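PDB 4HMW: dihydrophenazinedicarboxylate synthase from Burkholderia, which catalyses FMN-dependent oxidations by molecular oxygen in the last steps of phenazine biosynthesis, releasing hydrogen peroxide. Local coordinates for residues 64-69 against 89-94; 127-132 against 139-144. All blocks are in the same frame, centred on the assembly; numbering follows the deposited sequence.

Contact 1 (64-69 against 89-94); sequences SSRVIA and GRELTE. With FMN (flavin mononucleotide), chain D.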
loop_
_atom_site.group_PDB
_atom_site.type_symbol
_atom_site.label_atom_id
_atom_site.label_comp_id
_atom_site.label_asym_id
_atom_site.label_seq_id
_atom_site.Cartn_x
_atom_site.Cartn_y
_atom_site.Cartn_z
ATOM N N SER B 64 3.779 -5.103 -8.211
ATOM C CA SER B 64 2.570 -4.353 -8.489
ATOM C C SER B 64 1.728 -4.274 -7.200
ATOM O O SER B 64 1.939 -5.027 -6.264
ATOM C CB SER B 64 1.773 -5.019 -9.609
ATOM O OG SER B 64 1.314 -6.278 -9.181
ATOM N N SER B 65 0.827 -3.307 -7.147
ATOM C CA SER B 65 0.027 -3.082 -5.955
ATOM C C SER B 65 -1.343 -2.514 -6.316
ATOM O O SER B 65 -1.526 -1.921 -7.362
ATOM C CB SER B 65 0.767 -2.205 -4.925
ATOM O OG SER B 65 1.201 -0.983 -5.464
ATOM N N ARG B 66 -2.296 -2.752 -5.432
ATOM C CA ARG B 66 -3.656 -2.263 -5.557
ATOM C C ARG B 66 -4.356 -2.395 -4.213
ATOM O O ARG B 66 -3.943 -3.181 -3.339
ATOM C CB ARG B 66 -4.435 -3.060 -6.618
ATOM C CG ARG B 66 -4.873 -4.466 -6.190
ATOM C CD ARG B 66 -3.731 -5.401 -5.990
ATOM N NE ARG B 66 -3.046 -5.685 -7.227
ATOM C CZ ARG B 66 -1.865 -6.287 -7.348
ATOM N NH1 ARG B 66 -1.110 -6.609 -6.322
ATOM N NH2 ARG B 66 -1.423 -6.571 -8.547
ATOM N N VAL B 67 -5.415 -1.636 -4.035
ATOM C CA VAL B 67 -6.206 -1.758 -2.844
ATOM C C VAL B 67 -7.191 -2.951 -2.946
ATOM O O VAL B 67 -7.808 -3.193 -3.986
ATOM C CB VAL B 67 -7.058 -0.465 -2.578
ATOM C CG1 VAL B 67 -8.034 -0.685 -1.398
ATOM C CG2 VAL B 67 -6.150 0.794 -2.352
ATOM N N ILE B 68 -7.264 -3.693 -1.862
ATOM C CA ILE B 68 -8.241 -4.748 -1.649
ATOM C C ILE B 68 -8.930 -4.474 -0.319
ATOM O O ILE B 68 -8.250 -4.176 0.659
ATOM C CB ILE B 68 -7.512 -6.096 -1.507
ATOM C CG1 ILE B 68 -6.746 -6.401 -2.777
ATOM C CG2 ILE B 68 -8.457 -7.153 -1.198
ATOM C CD1 ILE B 68 -7.621 -6.634 -3.921
ATOM N N ALA B 69 -10.250 -4.615 -0.244
ATOM C CA ALA B 69 -10.904 -4.564 1.058
ATOM C C ALA B 69 -11.141 -5.985 1.506
ATOM O O ALA B 69 -11.943 -6.693 0.894
ATOM C CB ALA B 69 -12.227 -3.794 0.989
ATOM N N GLY B 89 -3.806 -12.068 -9.413
ATOM C CA GLY B 89 -4.101 -13.494 -9.331
ATOM C C GLY B 89 -3.001 -14.280 -10.037
ATOM O O GLY B 89 -2.507 -15.296 -9.533
ATOM N N ARG B 90 -2.591 -13.785 -11.196
ATOM C CA ARG B 90 -1.518 -14.435 -11.936
ATOM C C ARG B 90 -0.221 -14.338 -11.146
ATOM O O ARG B 90 0.539 -15.320 -11.066
ATOM C CB ARG B 90 -1.391 -13.827 -13.325
ATOM C CG ARG B 90 -2.635 -14.075 -14.206
ATOM C CD ARG B 90 -2.531 -13.511 -15.632
ATOM N NE ARG B 90 -2.265 -12.063 -15.643
ATOM C CZ ARG B 90 -1.038 -11.534 -15.724
ATOM N NH1 ARG B 90 0.026 -12.336 -15.799
ATOM N NH2 ARG B 90 -0.864 -10.213 -15.728
ATOM N N GLU B 91 0.038 -13.177 -10.540
ATOM C CA GLU B 91 1.300 -13.014 -9.795
ATOM C C GLU B 91 1.338 -13.925 -8.558
ATOM O O GLU B 91 2.381 -14.531 -8.257
ATOM C CB GLU B 91 1.547 -11.526 -9.451
ATOM C CG GLU B 91 1.932 -10.739 -10.731
ATOM C CD GLU B 91 2.201 -9.247 -10.576
ATOM O OE1 GLU B 91 2.201 -8.725 -9.447
ATOM O OE2 GLU B 91 2.427 -8.593 -11.636
ATOM N N LEU B 92 0.220 -14.018 -7.836
ATOM C CA LEU B 92 0.136 -14.917 -6.697
ATOM C C LEU B 92 0.396 -16.361 -7.102
ATOM O O LEU B 92 1.061 -17.092 -6.386
ATOM C CB LEU B 92 -1.237 -14.824 -6.041
ATOM C CG LEU B 92 -1.409 -13.522 -5.248
ATOM C CD1 LEU B 92 -2.853 -13.353 -4.781
ATOM C CD2 LEU B 92 -0.471 -13.504 -4.059
ATOM N N THR B 93 -0.141 -16.774 -8.238
ATOM C CA THR B 93 0.093 -18.131 -8.719
ATOM C C THR B 93 1.566 -18.353 -9.057
ATOM O O THR B 93 2.110 -19.438 -8.789
ATOM C CB THR B 93 -0.727 -18.418 -9.977
ATOM O OG1 THR B 93 -2.111 -18.237 -9.684
ATOM C CG2 THR B 93 -0.491 -19.838 -10.465
ATOM N N GLU B 94 2.196 -17.341 -9.655
ATOM C CA GLU B 94 3.600 -17.434 -10.088
ATOM C C GLU B 94 4.577 -17.491 -8.925
ATOM O O GLU B 94 5.498 -18.298 -8.917
ATOM C CB GLU B 94 4.007 -16.220 -10.930
ATOM C CG GLU B 94 3.416 -16.177 -12.301
ATOM C CD GLU B 94 3.774 -14.934 -13.123
ATOM O OE1 GLU B 94 3.439 -14.946 -14.342
ATOM O OE2 GLU B 94 4.361 -13.955 -12.582
HETATM N N1 FMN D . -10.476 -5.855 -6.200
HETATM C C2 FMN D . -10.676 -7.178 -5.906
HETATM O O2 FMN D . -10.409 -8.029 -6.771
HETATM N N3 FMN D . -11.180 -7.558 -4.674
HETATM C C4 FMN D . -11.474 -6.625 -3.709
HETATM O O4 FMN D . -11.908 -7.003 -2.604
HETATM C C4A FMN D . -11.277 -5.274 -3.998
HETATM N N5 FMN D . -11.581 -4.315 -3.057
HETATM C C5A FMN D . -11.340 -2.975 -3.354
HETATM C C6 FMN D . -11.613 -2.013 -2.386
HETATM C C7 FMN D . -11.356 -0.674 -2.646
HETATM C C7M FMN D . -11.677 0.372 -1.601
HETATM C C8 FMN D . -10.849 -0.304 -3.897
HETATM C C8M FMN D . -10.585 1.144 -4.208
HETATM C C9 FMN D . -10.574 -1.276 -4.866
HETATM C C9A FMN D . -10.810 -2.602 -4.590
HETATM N N10 FMN D . -10.563 -3.570 -5.574
HETATM C C10 FMN D . -10.763 -4.888 -5.249
HETATM C "C1'" FMN D . -10.015 -3.208 -6.929
HETATM C "C2'" FMN D . -8.514 -3.303 -6.951
HETATM O "O2'" FMN D . -7.957 -2.130 -6.376
HETATM C "C3'" FMN D . -7.961 -3.477 -8.354
HETATM O "O3'" FMN D . -8.507 -2.533 -9.269
HETATM C "C4'" FMN D . -8.180 -4.903 -8.857
HETATM O "O4'" FMN D . -8.544 -5.946 -7.985
HETATM C "C5'" FMN D . -7.411 -5.254 -10.097
HETATM O "O5'" FMN D . -6.096 -5.411 -9.612
HETATM P P FMN D . -4.894 -6.032 -10.491
HETATM O O1P FMN D . -5.040 -7.510 -10.315
HETATM O O2P FMN D . -5.082 -5.555 -11.931
HETATM O O3P FMN D . -3.629 -5.474 -9.848
#

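Contact 2 (127-132 against 139-144); sequences KLWFGR and MSSASH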
loop_
_atom_site.group_PDB
_atom_site.type_symbol
_atom_site.label_atom_id
_atom_site.label_comp_id
_atom_site.label_asym_id
_atom_site.label_seq_id
_atom_site.Cartn_x
_atom_site.Cartn_y
_atom_site.Cartn_z
ATOM N N LYS B 127 -19.328 -19.988 -0.774
ATOM C CA LYS B 127 -19.966 -19.229 0.295
ATOM C C LYS B 127 -19.710 -17.737 0.106
ATOM O O LYS B 127 -20.599 -16.910 0.288
ATOM C CB LYS B 127 -19.427 -19.685 1.647
ATOM C CG LYS B 127 -20.453 -19.708 2.735
ATOM N N LEU B 128 -18.479 -17.399 -0.263
ATOM C CA LEU B 128 -18.108 -16.002 -0.437
ATOM C C LEU B 128 -18.901 -15.382 -1.571
ATOM O O LEU B 128 -19.371 -14.262 -1.463
ATOM C CB LEU B 128 -16.608 -15.861 -0.711
ATOM C CG LEU B 128 -15.729 -16.002 0.521
ATOM C CD1 LEU B 128 -14.312 -16.311 0.122
ATOM C CD2 LEU B 128 -15.769 -14.725 1.343
ATOM N N TRP B 129 -19.066 -16.118 -2.659
ATOM C CA TRP B 129 -19.864 -15.630 -3.778
ATOM C C TRP B 129 -21.321 -15.461 -3.366
ATOM O O TRP B 129 -21.940 -14.470 -3.735
ATOM C CB TRP B 129 -19.735 -16.591 -4.953
ATOM C CG TRP B 129 -20.564 -16.274 -6.179
ATOM C CD1 TRP B 129 -21.734 -16.880 -6.568
ATOM C CD2 TRP B 129 -20.241 -15.336 -7.203
ATOM N NE1 TRP B 129 -22.160 -16.355 -7.763
ATOM C CE2 TRP B 129 -21.259 -15.415 -8.183
ATOM C CE3 TRP B 129 -19.190 -14.430 -7.390
ATOM C CZ2 TRP B 129 -21.262 -14.618 -9.323
ATOM C CZ3 TRP B 129 -19.200 -13.634 -8.510
ATOM C CH2 TRP B 129 -20.230 -13.737 -9.475
ATOM N N PHE B 130 -21.865 -16.408 -2.597
ATOM C CA PHE B 130 -23.259 -16.306 -2.129
ATOM C C PHE B 130 -23.515 -15.074 -1.272
ATOM O O PHE B 130 -24.617 -14.526 -1.289
ATOM C CB PHE B 130 -23.683 -17.530 -1.314
ATOM C CG PHE B 130 -23.727 -18.801 -2.094
ATOM C CD1 PHE B 130 -23.845 -18.793 -3.475
ATOM C CD2 PHE B 130 -23.647 -20.021 -1.431
ATOM C CE1 PHE B 130 -23.879 -19.984 -4.183
ATOM C CE2 PHE B 130 -23.686 -21.215 -2.123
ATOM C CZ PHE B 130 -23.804 -21.202 -3.504
ATOM N N GLY B 131 -22.522 -14.641 -0.505
ATOM C CA GLY B 131 -22.716 -13.496 0.357
ATOM C C GLY B 131 -22.704 -12.153 -0.352
ATOM O O GLY B 131 -22.804 -11.102 0.289
ATOM N N ARG B 132 -22.571 -12.166 -1.673
ATOM C CA ARG B 132 -22.541 -10.917 -2.430
ATOM C C ARG B 132 -23.889 -10.631 -3.103
ATOM O O ARG B 132 -24.732 -11.516 -3.265
ATOM C CB ARG B 132 -21.408 -10.946 -3.471
ATOM C CG ARG B 132 -20.011 -11.305 -2.919
ATOM C CD ARG B 132 -19.526 -10.335 -1.828
ATOM N NE ARG B 132 -19.254 -8.995 -2.355
ATOM C CZ ARG B 132 -18.072 -8.571 -2.818
ATOM N NH1 ARG B 132 -17.007 -9.372 -2.824
ATOM N NH2 ARG B 132 -17.953 -7.326 -3.272
ATOM N N MET B 139 -21.727 -7.848 -12.478
ATOM C CA MET B 139 -20.556 -7.162 -12.997
ATOM C C MET B 139 -19.324 -8.078 -12.930
ATOM O O MET B 139 -18.494 -8.095 -13.851
ATOM C CB MET B 139 -20.292 -5.845 -12.240
ATOM C CG MET B 139 -19.119 -5.022 -12.823
ATOM S SD MET B 139 -19.359 -4.625 -14.561
ATOM C CE MET B 139 -20.716 -3.451 -14.466
ATOM N N SER B 140 -19.203 -8.836 -11.843
ATOM C CA SER B 140 -18.080 -9.754 -11.677
ATOM C C SER B 140 -18.104 -10.854 -12.749
ATOM O O SER B 140 -17.054 -11.337 -13.171
ATOM C CB SER B 140 -18.092 -10.408 -10.299
ATOM O OG SER B 140 -17.754 -9.494 -9.270
ATOM N N SER B 141 -19.303 -11.258 -13.174
ATOM C CA SER B 141 -19.436 -12.278 -14.202
ATOM C C SER B 141 -19.125 -11.709 -15.586
ATOM O O SER B 141 -18.526 -12.389 -16.408
ATOM C CB SER B 141 -20.836 -12.856 -14.227
ATOM O OG SER B 141 -21.149 -13.557 -13.017
ATOM N N ALA B 142 -19.547 -10.464 -15.814
ATOM C CA ALA B 142 -19.401 -9.787 -17.098
ATOM C C ALA B 142 -17.987 -9.308 -17.361
ATOM O O ALA B 142 -17.594 -9.133 -18.524
ATOM C CB ALA B 142 -20.377 -8.624 -17.202
ATOM N N SER B 143 -17.238 -9.102 -16.282
ATOM C CA SER B 143 -15.888 -8.571 -16.352
ATOM C C SER B 143 -14.816 -9.640 -16.162
ATOM O O SER B 143 -14.908 -10.465 -15.243
ATOM C CB SER B 143 -15.702 -7.525 -15.254
ATOM O OG SER B 143 -14.370 -7.007 -15.339
ATOM N N HIS B 144 -13.777 -9.592 -17.000
ATOM C CA HIS B 144 -12.550 -10.350 -16.775
ATOM C C HIS B 144 -11.523 -9.395 -16.205
ATOM O O HIS B 144 -10.875 -8.671 -16.931
ATOM C CB HIS B 144 -12.048 -10.993 -18.075
ATOM C CG HIS B 144 -12.832 -12.199 -18.488
ATOM N ND1 HIS B 144 -14.023 -12.116 -19.176
ATOM C CD2 HIS B 144 -12.609 -13.514 -18.276
ATOM C CE1 HIS B 144 -14.492 -13.332 -19.393
ATOM N NE2 HIS B 144 -13.647 -14.204 -18.869
#

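Contact 1 (64-69 against 89-94)
Ser64 and Glu91 join strand 63-74 to helix 87-95 at the FMN phosphate site of the split-barrel flavin-binding fold shared by the pyridoxamine 5'-phosphate oxidase family. The serine hydroxyl donates to the carboxylate, Ser64 OG to Glu91 OE1 at 2.6 Å, reaching the oxygen on its syn side but 30° out of the carboxylate plane. Glu91 gets there with an extended chain, which carries the carboxylate from the helix across to the strand.

The same hydroxyl also accepts a bond, Arg66 NH2 to Ser64 OG at 2.8 Å, with the oxygen tilted 33° from the guanidinium plane. Arg66 itself is folded: bends at chi2 and chi3, both near -65°, bring its guanidinium back along the strand towards Ser64. Its edge then grips one phosphate oxygen in plane, Arg66 NE to FMN O3P at 2.7 Å and Arg66 NH2 to FMN O3P at 2.8 Å, while NH1 is held by Leu54 O and Thr56 OG1. The carboxylate is second shell: by gripping the Ser64 hydroxyl it probably orients that acceptor for Arg66 NH2. Glu91 OE1 lies 4.3 Å from Arg66 NH2, too far for a salt bridge, though the opposite charges probably attract. Thr56 OG1 also bonds Glu91 OE1, and Lys88 NZ adds a further bond to the cofactor.

Farther up the strand, FMN O2' donates to Val67 O at 2.6 Å, fixing the ribityl chain beside the backbone.

Contact 2 (127-132 against 139-144)
Two consecutive helices, 122-130 and 134-142, joined by a short loop beside the active site of this FMN-dependent oxidase, meet here through Trp129 and the pair Ser140 and Ser141. The indole is the bridge: with CG trans to the backbone N (chi1 177°), it reaches from its own helix so that the far rim of its six-membered ring arrives at the second helix. Both serines sit at the edge of that ring, near its plane, and neither lies over a face. Ser140 brings its methylene, with CB 3.9 Å from Trp129 CZ3, whereas Ser141 brings its oxygen, with OG 3.7 Å from Trp129 CH2. The touch is van der Waals packing over a small area, since both hydroxyls have helix-backbone acceptors one turn earlier: Ser140 OG bonds Met136 O and Ser141 OG bonds His137 O.

The tryptophan is fixed by its surroundings. NE1 bonds Leu169 O, the His137 ring stacks on the indole, and Phe175 meets it edge-to-face.

Arg132 and Ser140 probably bind the substrate, as in relatives, and the Ser140 side chain lies about 4 Å from that of His83, which probably does so too. At the end of the first helix Trp129 O accepts from His137 NE2, tying that end to the second helix, and from Arg132 N, the latter 3.2 Å from Trp129 O.

Along the chain contact 1 comes first, and contact 2 follows in the two helices after strand 109-119. Their centres are about 17 Å apart and their nearest atoms about 7 Å, so they do not touch. Contact 1 belongs to the antiparallel sheet and helix 87-95, holding the phosphate end of FMN; contact 2 joins two helices outside that sheet. The flavin lies between them: Arg66 is at its phosphate, whereas the Ser140 side chain, on the presumed substrate side, is about 8 Å from the cofactor. Both contacts touch the second subunit, whose Gln110 and Arg198 also bond FMN, so the cofactor site is built from both chains.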